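Aminofutalosine deaminase (Helicobacter pylori, PDB 7LKK) deaminates the adenine ring of aminofutalosine, a step in menaquinone biosynthesis, as an iron-bound member of the metal-dependent amidohydrolases. Local coordinates at residues S22-L34 with A357-A369. Residues are numbered along the deposited sequence; the frame is centred on the assembly and turned at random.
Sequences SLVFLCNEKCEVL and AKIALLGATRHGA
Glu29 reaches from the hairpin loop between strands 23-25 and 33-34 to two neighbouring residues of helix 366-371. From CB the chain bends at chi2 (-56°), which folds the carboxylate back toward the helix. CG lies against the guanidinium of Arg366, 3.3 Å from NH1, and CD sits between that nitrogen and His367 NE2. At the tip OE1, which also touches Leu362 CD1, accepts from His367 NE2 at 3.0 Å through its syn lone pair, in a nearly straight bond (173°) lying in the imidazole plane. OE2 turns its anti lone pair to Arg366 NH1 in a salt bridge that is short, 2.7 Å, but bent (140°) and tilted from the guanidinium plane. With its oxygens bonded to different side chains, the carboxylate should be limited in its rotation; it is nearly coplanar with the imidazole. His367 ND1 is bonded to the carbonyl of Val323, which helps fix the ring's orientation, and Arg366 NE pairs with Glu378.

In the amidohydrolase fold, a TIM barrel accompanied by a smaller beta domain, this contact joins the beta hairpin to helices late in the barrel sequence, away from the iron site. A type I turn from Asn28 to Cys31 shapes the hairpin loop.

Beneath the charged group the interface is largely apolar. Leu362 sends CD2 against the loop backbone, 3.3 Å from Asn28 O, and also meets the sulfur of Cys31. Leu361 extends CD2 to Phe25 CD2 at 3.7 Å, while its CG meets Cys27 SG at 3.8 Å. Thr365 OG1, beside Cys27, donates to Leu361 O. Cys27 O, buried against Arg366 CD at 3.3 Å, has no hydrogen-bonding partner in the model.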
loop_
_atom_site.group_PDB
_atom_site.type_symbol
_atom_site.label_atom_id
_atom_site.label_comp_id
_atom_site.label_asym_id
_atom_site.label_seq_id
_atom_site.Cartn_x
_atom_site.Cartn_y
_atom_site.Cartn_z
ATOM N N SER A 22 15.517 -0.851 -22.570
ATOM C CA SER A 22 14.358 -0.666 -23.437
ATOM C C SER A 22 13.615 0.620 -23.109
ATOM O O SER A 22 13.022 1.240 -23.998
ATOM C CB SER A 22 13.413 -1.863 -23.315
ATOM O OG SER A 22 14.083 -3.076 -23.606
ATOM N N LEU A 23 13.625 1.025 -21.843
ATOM C CA LEU A 23 12.981 2.251 -21.396
ATOM C C LEU A 23 13.954 3.005 -20.505
ATOM O O LEU A 23 14.597 2.403 -19.639
ATOM C CB LEU A 23 11.683 1.952 -20.639
ATOM C CG LEU A 23 10.565 1.302 -21.458
ATOM C CD1 LEU A 23 9.563 0.612 -20.541
ATOM C CD2 LEU A 23 9.874 2.339 -22.329
ATOM N N VAL A 24 14.068 4.310 -20.727
ATOM C CA VAL A 24 14.912 5.183 -19.921
ATOM C C VAL A 24 14.052 6.324 -19.402
ATOM O O VAL A 24 13.394 7.016 -20.187
ATOM C CB VAL A 24 16.110 5.727 -20.722
ATOM C CG1 VAL A 24 16.926 6.688 -19.868
ATOM C CG2 VAL A 24 16.977 4.585 -21.223
ATOM N N PHE A 25 14.049 6.514 -18.085
ATOM C CA PHE A 25 13.344 7.621 -17.449
ATOM C C PHE A 25 14.362 8.724 -17.181
ATOM O O PHE A 25 15.255 8.559 -16.343
ATOM C CB PHE A 25 12.670 7.180 -16.149
ATOM C CG PHE A 25 11.599 6.137 -16.331
ATOM C CD1 PHE A 25 11.088 5.844 -17.587
ATOM C CD2 PHE A 25 11.095 5.455 -15.234
ATOM C CE1 PHE A 25 10.106 4.885 -17.741
ATOM C CE2 PHE A 25 10.113 4.499 -15.383
ATOM C CZ PHE A 25 9.616 4.213 -16.638
ATOM N N LEU A 26 14.232 9.846 -17.895
ATOM C CA LEU A 26 15.169 10.947 -17.700
ATOM C C LEU A 26 14.944 11.652 -16.370
ATOM O O LEU A 26 15.897 12.178 -15.781
ATOM C CB LEU A 26 15.051 11.953 -18.844
ATOM C CG LEU A 26 15.541 11.524 -20.225
ATOM C CD1 LEU A 26 15.706 12.746 -21.111
ATOM C CD2 LEU A 26 16.849 10.756 -20.120
ATOM N N CYS A 27 13.700 11.670 -15.892
ATOM C CA CYS A 27 13.327 12.363 -14.660
ATOM C C CYS A 27 13.695 13.843 -14.712
ATOM O O CYS A 27 14.130 14.432 -13.720
ATOM C CB CYS A 27 13.939 11.685 -13.434
ATOM S SG CYS A 27 13.274 10.034 -13.144
ATOM N N ASN A 28 13.541 14.447 -15.885
ATOM C CA ASN A 28 13.420 15.892 -15.916
ATOM C C ASN A 28 11.998 16.270 -15.519
ATOM O O ASN A 28 11.125 15.411 -15.359
ATOM C CB ASN A 28 13.789 16.444 -17.298
ATOM C CG ASN A 28 13.120 15.689 -18.441
ATOM O OD1 ASN A 28 12.220 14.878 -18.230
ATOM N ND2 ASN A 28 13.565 15.960 -19.662
ATOM N N GLU A 29 11.757 17.572 -15.346
ATOM C CA GLU A 29 10.427 17.997 -14.925
ATOM C C GLU A 29 9.366 17.606 -15.944
ATOM O O GLU A 29 8.199 17.435 -15.577
ATOM C CB GLU A 29 10.399 19.507 -14.677
ATOM C CG GLU A 29 11.208 19.970 -13.464
ATOM C CD GLU A 29 10.807 19.289 -12.159
ATOM O OE1 GLU A 29 9.620 18.940 -11.992
ATOM O OE2 GLU A 29 11.688 19.106 -11.292
ATOM N N LYS A 30 9.751 17.447 -17.215
ATOM C CA LYS A 30 8.851 16.900 -18.221
ATOM C C LYS A 30 8.574 15.417 -18.002
ATOM O O LYS A 30 7.586 14.898 -18.533
ATOM C CB LYS A 30 9.441 17.117 -19.615
ATOM C CG LYS A 30 9.232 18.514 -20.160
ATOM C CD LYS A 30 9.983 18.719 -21.466
ATOM C CE LYS A 30 9.660 17.632 -22.478
ATOM N NZ LYS A 30 10.396 17.838 -23.760
ATOM N N CYS A 31 9.430 14.729 -17.237
ATOM C CA CYS A 31 9.316 13.289 -16.998
ATOM C C CYS A 31 9.387 12.513 -18.312
ATOM O O CYS A 31 8.546 11.665 -18.612
ATOM C CB CYS A 31 8.039 12.961 -16.219
ATOM S SG CYS A 31 8.225 11.609 -15.053
ATOM N N GLU A 32 10.419 12.815 -19.097
ATOM C CA GLU A 32 10.584 12.216 -20.414
ATOM C C GLU A 32 10.857 10.721 -20.316
ATOM O O GLU A 32 11.626 10.266 -19.463
ATOM C CB GLU A 32 11.727 12.903 -21.156
ATOM C CG GLU A 32 11.473 13.140 -22.628
ATOM C CD GLU A 32 12.485 14.092 -23.230
ATOM O OE1 GLU A 32 12.736 15.148 -22.614
ATOM O OE2 GLU A 32 13.032 13.781 -24.308
ATOM N N VAL A 33 10.213 9.953 -21.193
ATOM C CA VAL A 33 10.438 8.518 -21.312
ATOM C C VAL A 33 10.969 8.242 -22.710
ATOM O O VAL A 33 10.356 8.648 -23.704
ATOM C CB VAL A 33 9.156 7.710 -21.046
ATOM C CG1 VAL A 33 9.413 6.228 -21.273
ATOM C CG2 VAL A 33 8.659 7.955 -19.627
ATOM N N LEU A 34 12.103 7.553 -22.786
ATOM C CA LEU A 34 12.770 7.280 -24.048
ATOM C C LEU A 34 12.955 5.779 -24.220
ATOM O O LEU A 34 13.206 5.059 -23.249
ATOM C CB LEU A 34 14.122 7.994 -24.120
ATOM C CG LEU A 34 14.025 9.520 -24.089
ATOM C CD1 LEU A 34 15.394 10.153 -23.879
ATOM C CD2 LEU A 34 13.380 10.032 -25.369
ATOM N N ALA A 357 1.467 9.191 -10.973
ATOM C CA ALA A 357 2.681 8.400 -11.140
ATOM C C ALA A 357 3.866 9.283 -11.515
ATOM O O ALA A 357 5.003 9.020 -11.105
ATOM C CB ALA A 357 2.460 7.311 -12.190
ATOM N N LYS A 358 3.621 10.329 -12.310
ATOM C CA LYS A 358 4.690 11.266 -12.640
ATOM C C LYS A 358 5.150 12.029 -11.404
ATOM O O LYS A 358 6.353 12.227 -11.199
ATOM C CB LYS A 358 4.223 12.247 -13.715
ATOM C CG LYS A 358 3.831 11.609 -15.036
ATOM C CD LYS A 358 3.306 12.665 -16.001
ATOM C CE LYS A 358 2.837 12.043 -17.309
ATOM N NZ LYS A 358 2.144 13.036 -18.177
ATOM N N ILE A 359 4.202 12.464 -10.573
ATOM C CA ILE A 359 4.548 13.154 -9.336
ATOM C C ILE A 359 5.343 12.237 -8.417
ATOM O O ILE A 359 6.331 12.657 -7.799
ATOM C CB ILE A 359 3.272 13.688 -8.657
ATOM C CG1 ILE A 359 2.698 14.848 -9.469
ATOM C CG2 ILE A 359 3.549 14.115 -7.222
ATOM C CD1 ILE A 359 1.341 15.305 -9.007
ATOM N N ALA A 360 4.942 10.966 -8.333
ATOM C CA ALA A 360 5.640 10.018 -7.469
ATOM C C ALA A 360 7.075 9.800 -7.934
ATOM O O ALA A 360 8.011 9.815 -7.125
ATOM C CB ALA A 360 4.878 8.691 -7.429
ATOM N N LEU A 361 7.270 9.614 -9.243
ATOM C CA LEU A 361 8.610 9.367 -9.768
ATOM C C LEU A 361 9.513 10.578 -9.572
ATOM O O LEU A 361 10.649 10.446 -9.102
ATOM C CB LEU A 361 8.534 8.982 -11.246
ATOM C CG LEU A 361 9.870 8.747 -11.957
ATOM C CD1 LEU A 361 10.681 7.678 -11.242
ATOM C CD2 LEU A 361 9.650 8.367 -13.419
ATOM N N LEU A 362 9.033 11.769 -9.945
ATOM C CA LEU A 362 9.821 12.978 -9.727
ATOM C C LEU A 362 10.019 13.249 -8.241
ATOM O O LEU A 362 11.056 13.790 -7.839
ATOM C CB LEU A 362 9.155 14.177 -10.404
ATOM C CG LEU A 362 9.067 14.123 -11.931
ATOM C CD1 LEU A 362 8.490 15.415 -12.492
ATOM C CD2 LEU A 362 10.429 13.829 -12.534
ATOM N N GLY A 363 9.035 12.889 -7.413
ATOM C CA GLY A 363 9.185 13.012 -5.975
ATOM C C GLY A 363 10.270 12.129 -5.398
ATOM O O GLY A 363 10.788 12.420 -4.314
ATOM N N ALA A 364 10.622 11.048 -6.093
ATOM C CA ALA A 364 11.655 10.131 -5.639
ATOM C C ALA A 364 12.999 10.364 -6.312
ATOM O O ALA A 364 13.974 9.695 -5.955
ATOM C CB ALA A 364 11.220 8.681 -5.877
ATOM N N THR A 365 13.075 11.277 -7.280
ATOM C CA THR A 365 14.320 11.497 -8.003
ATOM C C THR A 365 14.709 12.972 -7.999
ATOM O O THR A 365 15.376 13.437 -7.069
ATOM C CB THR A 365 14.212 10.973 -9.439
ATOM O OG1 THR A 365 13.109 11.598 -10.108
ATOM C CG2 THR A 365 14.010 9.458 -9.442
ATOM N N ARG A 366 14.283 13.712 -9.028
ATOM C CA ARG A 366 14.782 15.071 -9.232
ATOM C C ARG A 366 14.452 15.987 -8.058
ATOM O O ARG A 366 15.297 16.782 -7.627
ATOM C CB ARG A 366 14.208 15.646 -10.527
ATOM C CG ARG A 366 14.820 16.971 -10.942
ATOM C CD ARG A 366 14.323 17.410 -12.311
ATOM N NE ARG A 366 15.169 18.456 -12.879
ATOM C CZ ARG A 366 15.025 19.753 -12.626
ATOM N NH1 ARG A 366 14.064 20.171 -11.813
ATOM N NH2 ARG A 366 15.845 20.632 -13.184
ATOM N N HIS A 367 13.231 15.891 -7.525
ATOM C CA HIS A 367 12.823 16.803 -6.460
ATOM C C HIS A 367 13.623 16.561 -5.186
ATOM O O HIS A 367 14.050 17.515 -4.525
ATOM C CB HIS A 367 11.322 16.666 -6.196
ATOM C CG HIS A 367 10.466 17.140 -7.329
ATOM N ND1 HIS A 367 9.091 17.200 -7.250
ATOM C CD2 HIS A 367 10.790 17.571 -8.572
ATOM C CE1 HIS A 367 8.605 17.649 -8.394
ATOM N NE2 HIS A 367 9.616 17.883 -9.212
ATOM N N GLY A 368 13.831 15.294 -4.822
ATOM C CA GLY A 368 14.639 14.997 -3.651
ATOM C C GLY A 368 16.083 15.427 -3.819
ATOM O O GLY A 368 16.722 15.877 -2.865
ATOM N N ALA A 369 16.618 15.289 -5.036
ATOM C CA ALA A 369 17.968 15.771 -5.308
ATOM C C ALA A 369 18.064 17.276 -5.102
ATOM O O ALA A 369 19.041 17.770 -4.529
ATOM C CB ALA A 369 18.383 15.399 -6.732
HETATM O O HOH W 1 4.734 14.724 -19.044
#